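Local coordinates for cell cycle serine/threonine-protein kinase CDC5/MSD2 (Saccharomyces cerevisiae, PDB 6MF4) that phosphorylates serine and threonine residues of mitotic proteins to drive mitotic exit, here represented by the C-terminal polo-box domain that binds phosphorylated partners, at residues Asn71-Ala76 / Leu275-Leu280; Val122-Gly127 / Glu169-Phe174; Glu138-Ser143 / Ala152-Leu157; His227-Ser232 / Ser267-Lys272. All coordinates share one frame; numbering follows the deposited sequence.

Contact 1. Residues Asn71-Ala76 / Leu275-Leu280; sequences NGIVEA and LIKEGL
Ile-73 reaches from helix 56-82 toward Ile-276, Lys-277 and Leu-280 of helix 269-283, and its two branches divide these partners between them. The longer branch does the tight packing: CG1 lies anti to the carbonyl carbon (chi1 -69°) and the chain runs on extended, which carries CD1 of Ile-73 to 3.6 Å from CD1 of Leu-280. The same CD1 lies 3.9 Å from CG2 of Ile-276, whose side chain crosses that of Ile-73 at about a right angle. This side is buried; Ile-276 and Leu-280 also rest on Phe-221 and Phe-219, respectively, of strand 219-223. The long helix probably corresponds to the Polo cap of polo-like kinases, here packed roughly antiparallel (145°) against the closing helix of polo box 2 with segment axes 10.9 Å apart. Toward solvent the packing thins out. CG2 of Ile-73 meets the aliphatic part of Lys-277, its CG at 3.9 Å, and exposed Val-74 makes a glancing contact, CG2 to CE of Lys-277 at 4.3 Å. The lysine chain bends at chi3 (65°) on its way to the ammonium group, which forms a salt bridge with Glu-77 on helix 56-82.

Contact 2. Residues Val122-Gly127 / Glu169-Phe174; sequences VLFNNG and EVVDFF
Val-122, on strand 120-123 of the polo box 1 sheet, faces Val-170, Val-171 and Phe-174 on helix 165-178, the helix that lies against that sheet. Its methyls take different partners. CG2 lodges between two helix residues, 3.7 Å from CD2 of Phe-174 and 3.8 Å from CG2 of Val-171. CG1, held anti to the backbone N (chi1 179°), instead meets CG1 of Val-170 at 4.0 Å, the two side chains crossing at about a right angle. Such an apolar seam between a strand and an overlying helix is the basic packing of a polo box, an antiparallel sheet with a helix across it. Phe-124 continues it along the same segment: its bond from the backbone leads off to one side, although the ring swings back to the helix. The ring and Val-170 approach from opposite directions, with CE1 of Phe-124 lying 4.0 Å from CG1 of Val-170. CG1 of Val-122 also sits over the centre of the Phe-124 ring, 3.7 Å above its plane, so the two residues of segment 122-127 pack on each other as well as on the helix. Phe-174 is backed in a similar way by its neighbour, CD2 of Phe-173 lying over the centre of its ring. Beyond this contact, His-167 packs edge-to-face with Phe-124, while Val-171 extends the apolar surface to Val-130 on the adjacent strand. A type I turn from Phe-124 to Gly-127 then carries the chain away from the helix.

Contact 3. Residues Glu138-Ser143 / Ala152-Leu157; sequences EFWYIS and ASHYLL. With ZN (zinc ion), chain C.
Phe-139 and Tyr-155 form a hydrogen-bonded antiparallel pair in which both backbone groups of each residue are used. Phe-139 N gives a straight bond to Tyr-155 O (2.9 Å, 169° at the hydrogen), and Tyr-155 N returns one of 2.9 Å to Phe-139 O, meeting the carbonyl almost head-on. Tyr-141 N bonds to Ser-153 O at 3.0 Å, in the carbonyl plane, and Ser-153 N to Tyr-141 O at 2.9 Å. Tyr-155 O and Ser-153 O each take a further CA-H contact, from Glu-138 and Trp-140. On the Glu-138, Trp-140 and His-154 face a zinc ion is bound by OE1 of Glu-138 at 2.0 Å and by NE2 of His-154 at 2.1 Å, with His-194 as the third protein ligand. OE2 of Glu-138 stays 2.8 Å from the zinc ion, so the carboxylate binds chiefly through one oxygen. The imidazole presents its edge to the face of Trp-140, planes at 88°, while the indole NE1 is satisfied by Asp-197. On the opposite face, CG of Phe-139 sits between the backbone N and the carbonyl carbon (chi1 72°), which lays its ring against CB of Tyr-155, CZ to CB 3.3 Å. The hairpin closes the polo box 1 sheet: strand 149-156 is outermost in this chain, strand 129-132 bonds to the far side of 138-145 through Leu-131 and Thr-129, and Leu-168 of helix 165-178 packs on Phe-139 and Leu-157.

Contact 4. Residues His227-Ser232 / Ser267-Lys272; sequences HKMAIS and SNFREK
Met-229 and Phe-269 meet with their side chains crossing at about a right angle, the methionine rising from strand 228-232 and the phenylalanine leaning in from the first turn of helix 269-283. The thioether is bent at chi3 (50°), which turns the methyl to the ring, with CE of Met-229 3.7 Å from CE1 of Phe-269. The sulfur stands well off the ring normal, SD of Met-229 lying 5.5 Å from the Phe-269 centroid in an oblique Met-aromatic contact. Lys-272 meets the same sulfur from a direction roughly at right angles to the ring, with CB and CD both 3.9 Å from SD of Met-229; the two side chains cross obliquely, the aliphatic part of the lysine against the sulfur. Here the start of the last helix is seated on an inner strand of the polo box 2 sheet. Further along, Lys-272 reaches His-227, CE to CB of the histidine at 3.9 Å. The imidazole lies beneath the loop before the helix, with CA of Ser-267 4.1 Å above its plane and displaced toward the rim, a CH-pi contact. Polar ends in this buried setting have partners nearby: ND1 of His-227 bonds to the hydroxyl of Tyr-240, and OG of Ser-267 to the carbonyl of Tyr-264. Asp-225 bridges the two segments, accepting the backbone N-H of His-227 while forming a salt bridge with the ammonium group of Lys-272.

Overall arrangement
Contacts 1 and 4 belong to one core, around polo box 2: both use helix 269-283 and they touch, CD1 of Ile-276 lying 3.6 Å from CE of Met-229. Contact 4 seats the start of that helix on the sheet, while contact 1 joins a later turn to helix 56-82 and opens to solvent at one margin. Contacts 2 and 3 lie across the chain's centre in polo box 1, sharing its sheet, with centres 13 Å apart. There the chemistry divides: contact 2 is apolar helix-on-sheet packing, whereas contact 3, only partly buried at the sheet edge, relies on backbone hydrogen bonds and zinc ligation. Contacts 2 and 4 both pack helix on strand, contact 4 adding polar ends.

Contact 1. Residues Asn71-Ala76 / Leu275-Leu280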
loop_
_atom_site.group_PDB
_atom_site.type_symbol
_atom_site.label_atom_id
_atom_site.label_comp_id
_atom_site.label_asym_id
_atom_site.label_seq_id
_atom_site.Cartn_x
_atom_site.Cartn_y
_atom_site.Cartn_z
ATOM N N ASN A 71 -5.858 9.022 12.429
ATOM C CA ASN A 71 -6.966 9.239 13.352
ATOM C C ASN A 71 -7.466 7.914 13.920
ATOM O O ASN A 71 -7.773 7.808 15.107
ATOM C CB ASN A 71 -8.119 9.972 12.660
ATOM C CG ASN A 71 -7.839 11.451 12.446
ATOM O OD1 ASN A 71 -6.871 12.003 12.971
ATOM N ND2 ASN A 71 -8.706 12.103 11.677
ATOM N N GLY A 72 -7.551 6.902 13.064
ATOM C CA GLY A 72 -7.986 5.587 13.493
ATOM C C GLY A 72 -7.041 4.960 14.502
ATOM O O GLY A 72 -7.475 4.347 15.477
ATOM N N ILE A 73 -5.742 5.107 14.266
ATOM C CA ILE A 73 -4.751 4.554 15.179
ATOM C C ILE A 73 -4.869 5.258 16.527
ATOM O O ILE A 73 -4.885 4.613 17.578
ATOM C CB ILE A 73 -3.325 4.706 14.616
ATOM C CG1 ILE A 73 -3.146 3.783 13.408
ATOM C CG2 ILE A 73 -2.275 4.380 15.682
ATOM C CD1 ILE A 73 -1.880 4.036 12.610
ATOM N N VAL A 74 -4.961 6.583 16.488
ATOM C CA VAL A 74 -5.071 7.382 17.704
ATOM C C VAL A 74 -6.343 7.020 18.470
ATOM O O VAL A 74 -6.350 7.011 19.701
ATOM C CB VAL A 74 -5.046 8.898 17.382
ATOM C CG1 VAL A 74 -5.460 9.740 18.595
ATOM C CG2 VAL A 74 -3.659 9.307 16.908
ATOM N N GLU A 75 -7.413 6.706 17.748
ATOM C CA GLU A 75 -8.668 6.345 18.397
ATOM C C GLU A 75 -8.557 4.970 19.039
ATOM O O GLU A 75 -9.114 4.731 20.110
ATOM C CB GLU A 75 -9.826 6.374 17.399
ATOM C CG GLU A 75 -11.128 5.750 17.913
ATOM C CD GLU A 75 -11.659 6.413 19.179
ATOM O OE1 GLU A 75 -12.494 5.789 19.867
ATOM O OE2 GLU A 75 -11.253 7.556 19.481
ATOM N N ALA A 76 -7.833 4.066 18.387
ATOM C CA ALA A 76 -7.610 2.744 18.955
ATOM C C ALA A 76 -6.828 2.898 20.255
ATOM O O ALA A 76 -7.119 2.234 21.249
ATOM C CB ALA A 76 -6.866 1.841 17.966
ATOM N N LEU A 275 6.662 4.611 14.880
ATOM C CA LEU A 275 7.247 4.948 13.585
ATOM C C LEU A 275 6.153 5.118 12.534
ATOM O O LEU A 275 6.198 6.031 11.709
ATOM C CB LEU A 275 8.240 3.868 13.151
ATOM C CG LEU A 275 9.577 3.873 13.900
ATOM C CD1 LEU A 275 10.331 2.582 13.656
ATOM C CD2 LEU A 275 10.422 5.066 13.487
ATOM N N ILE A 276 5.160 4.239 12.587
ATOM C CA ILE A 276 4.030 4.291 11.669
ATOM C C ILE A 276 3.292 5.620 11.796
ATOM O O ILE A 276 2.986 6.263 10.795
ATOM C CB ILE A 276 3.068 3.110 11.927
ATOM C CG1 ILE A 276 3.684 1.826 11.371
ATOM C CG2 ILE A 276 1.688 3.354 11.302
ATOM C CD1 ILE A 276 2.923 0.572 11.708
ATOM N N LYS A 277 3.022 6.035 13.031
ATOM C CA LYS A 277 2.331 7.294 13.276
ATOM C C LYS A 277 3.144 8.486 12.769
ATOM O O LYS A 277 2.584 9.443 12.232
ATOM C CB LYS A 277 2.034 7.463 14.769
ATOM C CG LYS A 277 1.016 6.470 15.320
ATOM C CD LYS A 277 0.920 6.540 16.840
ATOM C CE LYS A 277 0.394 7.881 17.312
ATOM N NZ LYS A 277 0.357 7.972 18.798
ATOM N N GLU A 278 4.462 8.429 12.939
ATOM C CA GLU A 278 5.337 9.495 12.455
ATOM C C GLU A 278 5.320 9.565 10.928
ATOM O O GLU A 278 5.309 10.650 10.348
ATOM C CB GLU A 278 6.771 9.293 12.952
ATOM C CG GLU A 278 6.922 9.360 14.468
ATOM N N GLY A 279 5.320 8.403 10.283
ATOM C CA GLY A 279 5.247 8.335 8.835
ATOM C C GLY A 279 3.954 8.930 8.308
ATOM O O GLY A 279 3.966 9.766 7.404
ATOM N N LEU A 280 2.833 8.503 8.883
ATOM C CA LEU A 280 1.521 9.003 8.481
ATOM C C LEU A 280 1.383 10.503 8.711
ATOM O O LEU A 280 0.815 11.216 7.882
ATOM C CB LEU A 280 0.420 8.272 9.244
ATOM C CG LEU A 280 0.295 6.781 8.935
ATOM C CD1 LEU A 280 -0.511 6.091 10.017
ATOM C CD2 LEU A 280 -0.344 6.578 7.568
#

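Contact 2. Residues Val122-Gly127 / Glu169-Phe174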
loop_
_atom_site.group_PDB
_atom_site.type_symbol
_atom_site.label_atom_id
_atom_site.label_comp_id
_atom_site.label_asym_id
_atom_site.label_seq_id
_atom_site.Cartn_x
_atom_site.Cartn_y
_atom_site.Cartn_z
ATOM N N VAL A 122 4.284 -1.436 -12.499
ATOM C CA VAL A 122 5.428 -0.581 -12.763
ATOM C C VAL A 122 4.960 0.854 -12.631
ATOM O O VAL A 122 4.020 1.277 -13.304
ATOM C CB VAL A 122 6.040 -0.812 -14.153
ATOM C CG1 VAL A 122 7.219 0.133 -14.378
ATOM C CG2 VAL A 122 6.491 -2.259 -14.302
ATOM N N LEU A 123 5.604 1.573 -11.721
ATOM C CA LEU A 123 5.365 2.987 -11.514
ATOM C C LEU A 123 6.418 3.742 -12.310
ATOM O O LEU A 123 7.598 3.745 -11.958
ATOM C CB LEU A 123 5.428 3.326 -10.022
ATOM C CG LEU A 123 5.269 4.785 -9.592
ATOM C CD1 LEU A 123 4.041 5.422 -10.213
ATOM C CD2 LEU A 123 5.193 4.852 -8.073
ATOM N N PHE A 124 5.991 4.350 -13.410
ATOM C CA PHE A 124 6.914 5.019 -14.313
ATOM C C PHE A 124 7.311 6.385 -13.767
ATOM O O PHE A 124 6.670 6.914 -12.859
ATOM C CB PHE A 124 6.285 5.140 -15.696
ATOM C CG PHE A 124 6.101 3.819 -16.376
ATOM C CD1 PHE A 124 7.104 3.292 -17.168
ATOM C CD2 PHE A 124 4.939 3.091 -16.199
ATOM C CE1 PHE A 124 6.946 2.064 -17.786
ATOM C CE2 PHE A 124 4.773 1.864 -16.814
ATOM C CZ PHE A 124 5.775 1.350 -17.606
ATOM N N ASN A 125 8.373 6.953 -14.322
ATOM C CA ASN A 125 8.954 8.169 -13.768
ATOM C C ASN A 125 8.062 9.396 -13.940
ATOM O O ASN A 125 8.207 10.372 -13.208
ATOM C CB ASN A 125 10.329 8.415 -14.397
ATOM C CG ASN A 125 11.362 7.394 -13.953
ATOM O OD1 ASN A 125 11.248 6.811 -12.876
ATOM N ND2 ASN A 125 12.374 7.169 -14.782
ATOM N N ASN A 126 7.130 9.346 -14.887
ATOM C CA ASN A 126 6.192 10.452 -15.082
ATOM C C ASN A 126 4.947 10.305 -14.206
ATOM O O ASN A 126 4.009 11.092 -14.305
ATOM C CB ASN A 126 5.791 10.568 -16.556
ATOM C CG ASN A 126 4.909 9.424 -17.024
ATOM O OD1 ASN A 126 4.751 8.410 -16.336
ATOM N ND2 ASN A 126 4.339 9.576 -18.215
ATOM N N GLY A 127 4.944 9.284 -13.356
ATOM C CA GLY A 127 3.891 9.112 -12.373
ATOM C C GLY A 127 2.760 8.199 -12.804
ATOM O O GLY A 127 1.856 7.927 -12.014
ATOM N N GLU A 169 7.113 -3.230 -22.683
ATOM C CA GLU A 169 8.447 -3.827 -22.747
ATOM C C GLU A 169 9.134 -3.726 -21.384
ATOM O O GLU A 169 9.813 -4.657 -20.950
ATOM C CB GLU A 169 9.307 -3.148 -23.817
ATOM C CG GLU A 169 8.823 -3.372 -25.239
ATOM C CD GLU A 169 8.777 -4.842 -25.621
ATOM O OE1 GLU A 169 9.804 -5.534 -25.469
ATOM O OE2 GLU A 169 7.705 -5.305 -26.065
ATOM N N VAL A 170 8.961 -2.590 -20.718
ATOM C CA VAL A 170 9.490 -2.413 -19.371
ATOM C C VAL A 170 8.760 -3.348 -18.411
ATOM O O VAL A 170 9.377 -3.968 -17.545
ATOM C CB VAL A 170 9.353 -0.951 -18.896
ATOM C CG1 VAL A 170 9.705 -0.809 -17.410
ATOM C CG2 VAL A 170 10.241 -0.049 -19.728
ATOM N N VAL A 171 7.443 -3.447 -18.563
ATOM C CA VAL A 171 6.654 -4.334 -17.713
ATOM C C VAL A 171 7.120 -5.781 -17.887
ATOM O O VAL A 171 7.200 -6.539 -16.917
ATOM C CB VAL A 171 5.144 -4.217 -18.024
ATOM C CG1 VAL A 171 4.355 -5.361 -17.386
ATOM C CG2 VAL A 171 4.609 -2.885 -17.530
ATOM N N ASP A 172 7.444 -6.151 -19.124
ATOM C CA ASP A 172 7.941 -7.491 -19.425
ATOM C C ASP A 172 9.260 -7.757 -18.708
ATOM O O ASP A 172 9.476 -8.850 -18.176
ATOM C CB ASP A 172 8.104 -7.667 -20.941
ATOM C CG ASP A 172 8.698 -9.013 -21.313
ATOM O OD1 ASP A 172 8.009 -10.034 -21.096
ATOM O OD2 ASP A 172 9.838 -9.047 -21.833
ATOM N N PHE A 173 10.138 -6.757 -18.685
ATOM C CA PHE A 173 11.396 -6.875 -17.960
ATOM C C PHE A 173 11.140 -7.207 -16.490
ATOM O O PHE A 173 11.766 -8.104 -15.926
ATOM C CB PHE A 173 12.216 -5.583 -18.065
ATOM C CG PHE A 173 13.403 -5.546 -17.140
ATOM C CD1 PHE A 173 14.619 -6.080 -17.530
ATOM C CD2 PHE A 173 13.297 -4.990 -15.873
ATOM C CE1 PHE A 173 15.704 -6.056 -16.680
ATOM C CE2 PHE A 173 14.379 -4.969 -15.016
ATOM C CZ PHE A 173 15.583 -5.502 -15.419
ATOM N N PHE A 174 10.216 -6.486 -15.867
ATOM C CA PHE A 174 9.972 -6.681 -14.445
ATOM C C PHE A 174 9.184 -7.963 -14.176
ATOM O O PHE A 174 9.357 -8.580 -13.130
ATOM C CB PHE A 174 9.266 -5.462 -13.855
ATOM C CG PHE A 174 10.195 -4.304 -13.616
ATOM C CD1 PHE A 174 11.192 -4.396 -12.658
ATOM C CD2 PHE A 174 10.096 -3.141 -14.362
ATOM C CE1 PHE A 174 12.060 -3.349 -12.437
ATOM C CE2 PHE A 174 10.964 -2.088 -14.143
ATOM C CZ PHE A 174 11.947 -2.193 -13.177
#

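Contact 3. Residues Glu138-Ser143 / Ala152-Leu157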
loop_
_atom_site.group_PDB
_atom_site.type_symbol
_atom_site.label_atom_id
_atom_site.label_comp_id
_atom_site.label_asym_id
_atom_site.label_seq_id
_atom_site.Cartn_x
_atom_site.Cartn_y
_atom_site.Cartn_z
ATOM N N GLU A 138 -4.462 -9.358 -19.075
ATOM C CA GLU A 138 -5.067 -8.039 -18.900
ATOM C C GLU A 138 -4.141 -7.088 -18.151
ATOM O O GLU A 138 -3.345 -7.516 -17.314
ATOM C CB GLU A 138 -6.394 -8.148 -18.144
ATOM C CG GLU A 138 -7.401 -9.098 -18.776
ATOM C CD GLU A 138 -8.832 -8.748 -18.419
ATOM O OE1 GLU A 138 -9.073 -8.302 -17.278
ATOM O OE2 GLU A 138 -9.720 -8.916 -19.282
ATOM N N PHE A 139 -4.248 -5.796 -18.452
ATOM C CA PHE A 139 -3.558 -4.788 -17.657
ATOM C C PHE A 139 -4.350 -3.490 -17.611
ATOM O O PHE A 139 -5.197 -3.227 -18.469
ATOM C CB PHE A 139 -2.133 -4.539 -18.189
ATOM C CG PHE A 139 -2.070 -3.795 -19.498
ATOM C CD1 PHE A 139 -2.103 -4.479 -20.704
ATOM C CD2 PHE A 139 -1.936 -2.415 -19.522
ATOM C CE1 PHE A 139 -2.019 -3.798 -21.911
ATOM C CE2 PHE A 139 -1.854 -1.730 -20.724
ATOM C CZ PHE A 139 -1.907 -2.423 -21.921
ATOM N N TRP A 140 -4.082 -2.710 -16.568
ATOM C CA TRP A 140 -4.581 -1.349 -16.431
ATOM C C TRP A 140 -3.480 -0.352 -16.740
ATOM O O TRP A 140 -2.355 -0.515 -16.276
ATOM C CB TRP A 140 -5.079 -1.071 -15.012
ATOM C CG TRP A 140 -6.251 -1.858 -14.564
ATOM C CD1 TRP A 140 -6.239 -2.962 -13.762
ATOM C CD2 TRP A 140 -7.624 -1.593 -14.862
ATOM N NE1 TRP A 140 -7.520 -3.403 -13.545
ATOM C CE2 TRP A 140 -8.391 -2.582 -14.212
ATOM C CE3 TRP A 140 -8.283 -0.616 -15.615
ATOM C CZ2 TRP A 140 -9.780 -2.623 -14.293
ATOM C CZ3 TRP A 140 -9.667 -0.657 -15.693
ATOM C CH2 TRP A 140 -10.400 -1.653 -15.034
ATOM N N TYR A 141 -3.809 0.678 -17.515
ATOM C CA TYR A 141 -2.953 1.854 -17.632
ATOM C C TYR A 141 -3.550 2.962 -16.778
ATOM O O TYR A 141 -4.680 3.393 -17.006
ATOM C CB TYR A 141 -2.814 2.309 -19.082
ATOM C CG TYR A 141 -1.994 3.575 -19.222
ATOM C CD1 TYR A 141 -0.661 3.604 -18.843
ATOM C CD2 TYR A 141 -2.555 4.738 -19.731
ATOM C CE1 TYR A 141 0.093 4.759 -18.965
ATOM C CE2 TYR A 141 -1.810 5.896 -19.860
ATOM C CZ TYR A 141 -0.489 5.899 -19.475
ATOM O OH TYR A 141 0.261 7.047 -19.598
ATOM N N ILE A 142 -2.788 3.402 -15.782
ATOM C CA ILE A 142 -3.269 4.364 -14.800
ATOM C C ILE A 142 -2.537 5.690 -14.956
ATOM O O ILE A 142 -1.310 5.746 -14.891
ATOM C CB ILE A 142 -3.085 3.839 -13.371
ATOM C CG1 ILE A 142 -3.800 2.496 -13.211
ATOM C CG2 ILE A 142 -3.639 4.833 -12.364
ATOM C CD1 ILE A 142 -3.311 1.674 -12.061
ATOM N N SER A 143 -3.305 6.756 -15.156
ATOM C CA SER A 143 -2.745 8.081 -15.390
ATOM C C SER A 143 -3.494 9.130 -14.586
ATOM O O SER A 143 -4.485 8.826 -13.922
ATOM C CB SER A 143 -2.801 8.419 -16.876
ATOM O OG SER A 143 -4.130 8.322 -17.348
ATOM N N ALA A 152 -8.109 4.888 -14.616
ATOM C CA ALA A 152 -7.583 3.625 -15.114
ATOM C C ALA A 152 -8.305 3.207 -16.386
ATOM O O ALA A 152 -9.530 3.317 -16.483
ATOM C CB ALA A 152 -7.711 2.543 -14.048
ATOM N N SER A 153 -7.526 2.733 -17.354
ATOM C CA SER A 153 -8.047 2.203 -18.607
ATOM C C SER A 153 -7.696 0.724 -18.748
ATOM O O SER A 153 -6.549 0.324 -18.560
ATOM C CB SER A 153 -7.493 2.989 -19.795
ATOM O OG SER A 153 -8.082 4.273 -19.866
ATOM N N HIS A 154 -8.706 -0.065 -19.101
ATOM C CA HIS A 154 -8.615 -1.520 -19.205
ATOM C C HIS A 154 -8.104 -1.951 -20.581
ATOM O O HIS A 154 -8.675 -1.562 -21.600
ATOM C CB HIS A 154 -10.004 -2.106 -18.925
ATOM C CG HIS A 154 -10.071 -3.603 -18.947
ATOM N ND1 HIS A 154 -9.928 -4.338 -20.101
ATOM C CD2 HIS A 154 -10.323 -4.494 -17.959
ATOM C CE1 HIS A 154 -10.065 -5.624 -19.822
ATOM N NE2 HIS A 154 -10.311 -5.744 -18.530
ATOM N N TYR A 155 -7.033 -2.747 -20.609
ATOM C CA TYR A 155 -6.473 -3.255 -21.866
ATOM C C TYR A 155 -6.151 -4.743 -21.826
ATOM O O TYR A 155 -6.016 -5.335 -20.756
ATOM C CB TYR A 155 -5.194 -2.499 -22.231
ATOM C CG TYR A 155 -5.420 -1.070 -22.648
ATOM C CD1 TYR A 155 -5.948 -0.765 -23.895
ATOM C CD2 TYR A 155 -5.099 -0.026 -21.799
ATOM C CE1 TYR A 155 -6.154 0.543 -24.278
ATOM C CE2 TYR A 155 -5.300 1.282 -22.172
ATOM C CZ TYR A 155 -5.827 1.562 -23.414
ATOM O OH TYR A 155 -6.027 2.870 -23.786
ATOM N N LEU A 156 -6.022 -5.329 -23.016
ATOM C CA LEU A 156 -5.520 -6.688 -23.182
ATOM C C LEU A 156 -4.115 -6.642 -23.763
ATOM O O LEU A 156 -3.844 -5.853 -24.670
ATOM C CB LEU A 156 -6.431 -7.499 -24.105
ATOM C CG LEU A 156 -7.924 -7.518 -23.781
ATOM C CD1 LEU A 156 -8.670 -8.364 -24.803
ATOM C CD2 LEU A 156 -8.172 -8.035 -22.375
ATOM N N LEU A 157 -3.223 -7.487 -23.252
ATOM C CA LEU A 157 -1.862 -7.557 -23.778
ATOM C C LEU A 157 -1.886 -7.961 -25.248
ATOM O O LEU A 157 -1.042 -7.528 -26.032
ATOM C CB LEU A 157 -1.014 -8.546 -22.972
ATOM C CG LEU A 157 -0.625 -8.118 -21.554
ATOM C CD1 LEU A 157 0.018 -9.272 -20.800
ATOM C CD2 LEU A 157 0.314 -6.925 -21.585
HETATM ZN ZN ZN C . -10.767 -7.285 -17.200
#

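Contact 4. Residues His227-Ser232 / Ser267-Lys272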
loop_
_atom_site.group_PDB
_atom_site.type_symbol
_atom_site.label_atom_id
_atom_site.label_comp_id
_atom_site.label_asym_id
_atom_site.label_seq_id
_atom_site.Cartn_x
_atom_site.Cartn_y
_atom_site.Cartn_z
ATOM N N HIS A 227 10.267 -7.738 9.640
ATOM C CA HIS A 227 8.907 -7.754 10.141
ATOM C C HIS A 227 8.158 -6.703 9.335
ATOM O O HIS A 227 8.679 -5.610 9.106
ATOM C CB HIS A 227 8.841 -7.457 11.644
ATOM C CG HIS A 227 9.596 -8.436 12.495
ATOM N ND1 HIS A 227 9.194 -9.743 12.657
ATOM C CD2 HIS A 227 10.716 -8.289 13.244
ATOM C CE1 HIS A 227 10.040 -10.365 13.465
ATOM N NE2 HIS A 227 10.970 -9.504 13.833
ATOM N N LYS A 228 6.962 -7.047 8.873
ATOM C CA LYS A 228 6.134 -6.105 8.137
ATOM C C LYS A 228 4.791 -5.967 8.811
ATOM O O LYS A 228 4.272 -6.914 9.406
ATOM C CB LYS A 228 5.924 -6.546 6.690
ATOM C CG LYS A 228 7.148 -7.072 5.997
ATOM C CD LYS A 228 6.788 -7.518 4.587
ATOM C CE LYS A 228 7.869 -8.378 3.973
ATOM N NZ LYS A 228 9.217 -7.957 4.409
ATOM N N MET A 229 4.230 -4.773 8.704
ATOM C CA MET A 229 2.916 -4.501 9.244
ATOM C C MET A 229 2.102 -3.734 8.224
ATOM O O MET A 229 2.618 -2.831 7.557
ATOM C CB MET A 229 3.026 -3.719 10.549
ATOM C CG MET A 229 3.552 -4.555 11.706
ATOM S SD MET A 229 3.957 -3.570 13.159
ATOM C CE MET A 229 2.470 -2.589 13.345
ATOM N N ALA A 230 0.839 -4.118 8.093
ATOM C CA ALA A 230 -0.094 -3.405 7.237
ATOM C C ALA A 230 -1.260 -2.890 8.070
ATOM O O ALA A 230 -1.830 -3.625 8.873
ATOM C CB ALA A 230 -0.589 -4.300 6.117
ATOM N N ILE A 231 -1.592 -1.617 7.880
ATOM C CA ILE A 231 -2.721 -0.987 8.552
ATOM C C ILE A 231 -3.861 -0.794 7.554
ATOM O O ILE A 231 -3.670 -0.189 6.497
ATOM C CB ILE A 231 -2.326 0.380 9.151
ATOM C CG1 ILE A 231 -1.110 0.248 10.077
ATOM C CG2 ILE A 231 -3.496 1.004 9.890
ATOM C CD1 ILE A 231 -1.336 -0.622 11.320
ATOM N N SER A 232 -5.042 -1.304 7.890
ATOM C CA SER A 232 -6.195 -1.206 6.999
ATOM C C SER A 232 -7.468 -0.848 7.749
ATOM O O SER A 232 -7.480 -0.753 8.976
ATOM C CB SER A 232 -6.396 -2.521 6.238
ATOM O OG SER A 232 -6.631 -3.604 7.124
ATOM N N SER A 267 8.896 -8.635 17.892
ATOM C CA SER A 267 8.555 -7.743 16.793
ATOM C C SER A 267 8.547 -6.277 17.216
ATOM O O SER A 267 8.469 -5.399 16.364
ATOM C CB SER A 267 7.196 -8.125 16.197
ATOM O OG SER A 267 6.182 -8.143 17.190
ATOM N N ASN A 268 8.641 -6.008 18.517
ATOM C CA ASN A 268 8.793 -4.635 18.997
ATOM C C ASN A 268 7.648 -3.732 18.514
ATOM O O ASN A 268 7.865 -2.649 17.970
ATOM C CB ASN A 268 10.150 -4.084 18.543
ATOM C CG ASN A 268 11.311 -4.719 19.277
ATOM O OD1 ASN A 268 11.150 -5.239 20.380
ATOM N ND2 ASN A 268 12.488 -4.695 18.661
ATOM N N PHE A 269 6.423 -4.195 18.731
ATOM C CA PHE A 269 5.244 -3.560 18.157
ATOM C C PHE A 269 5.102 -2.077 18.512
ATOM O O PHE A 269 4.774 -1.262 17.648
ATOM C CB PHE A 269 3.988 -4.318 18.594
ATOM C CG PHE A 269 2.710 -3.587 18.307
ATOM C CD1 PHE A 269 2.203 -3.523 17.019
ATOM C CD2 PHE A 269 2.012 -2.966 19.329
ATOM C CE1 PHE A 269 1.023 -2.846 16.755
ATOM C CE2 PHE A 269 0.837 -2.290 19.073
ATOM C CZ PHE A 269 0.341 -2.231 17.785
ATOM N N ARG A 270 5.353 -1.715 19.766
ATOM C CA ARG A 270 5.097 -0.345 20.200
ATOM C C ARG A 270 6.020 0.655 19.512
ATOM O O ARG A 270 5.609 1.774 19.194
ATOM C CB ARG A 270 5.244 -0.223 21.718
ATOM C CG ARG A 270 4.922 1.170 22.258
ATOM C CD ARG A 270 3.478 1.583 21.958
ATOM N NE ARG A 270 3.382 2.590 20.901
ATOM C CZ ARG A 270 2.252 3.199 20.548
ATOM N NH1 ARG A 270 1.111 2.903 21.160
ATOM N NH2 ARG A 270 2.262 4.105 19.579
ATOM N N GLU A 271 7.269 0.264 19.291
ATOM C CA GLU A 271 8.204 1.127 18.582
ATOM C C GLU A 271 7.776 1.262 17.124
ATOM O O GLU A 271 7.846 2.343 16.539
ATOM C CB GLU A 271 9.628 0.577 18.676
ATOM C CG GLU A 271 10.649 1.297 17.795
ATOM C CD GLU A 271 10.768 2.783 18.105
ATOM O OE1 GLU A 271 10.359 3.206 19.208
ATOM O OE2 GLU A 271 11.273 3.530 17.238
ATOM N N LYS A 272 7.321 0.161 16.542
ATOM C CA LYS A 272 6.904 0.174 15.147
ATOM C C LYS A 272 5.660 1.036 14.957
ATOM O O LYS A 272 5.568 1.782 13.986
ATOM C CB LYS A 272 6.665 -1.251 14.651
ATOM C CG LYS A 272 7.970 -1.998 14.417
ATOM C CD LYS A 272 7.761 -3.458 14.071
ATOM C CE LYS A 272 9.094 -4.140 13.742
ATOM N NZ LYS A 272 10.272 -3.510 14.425
#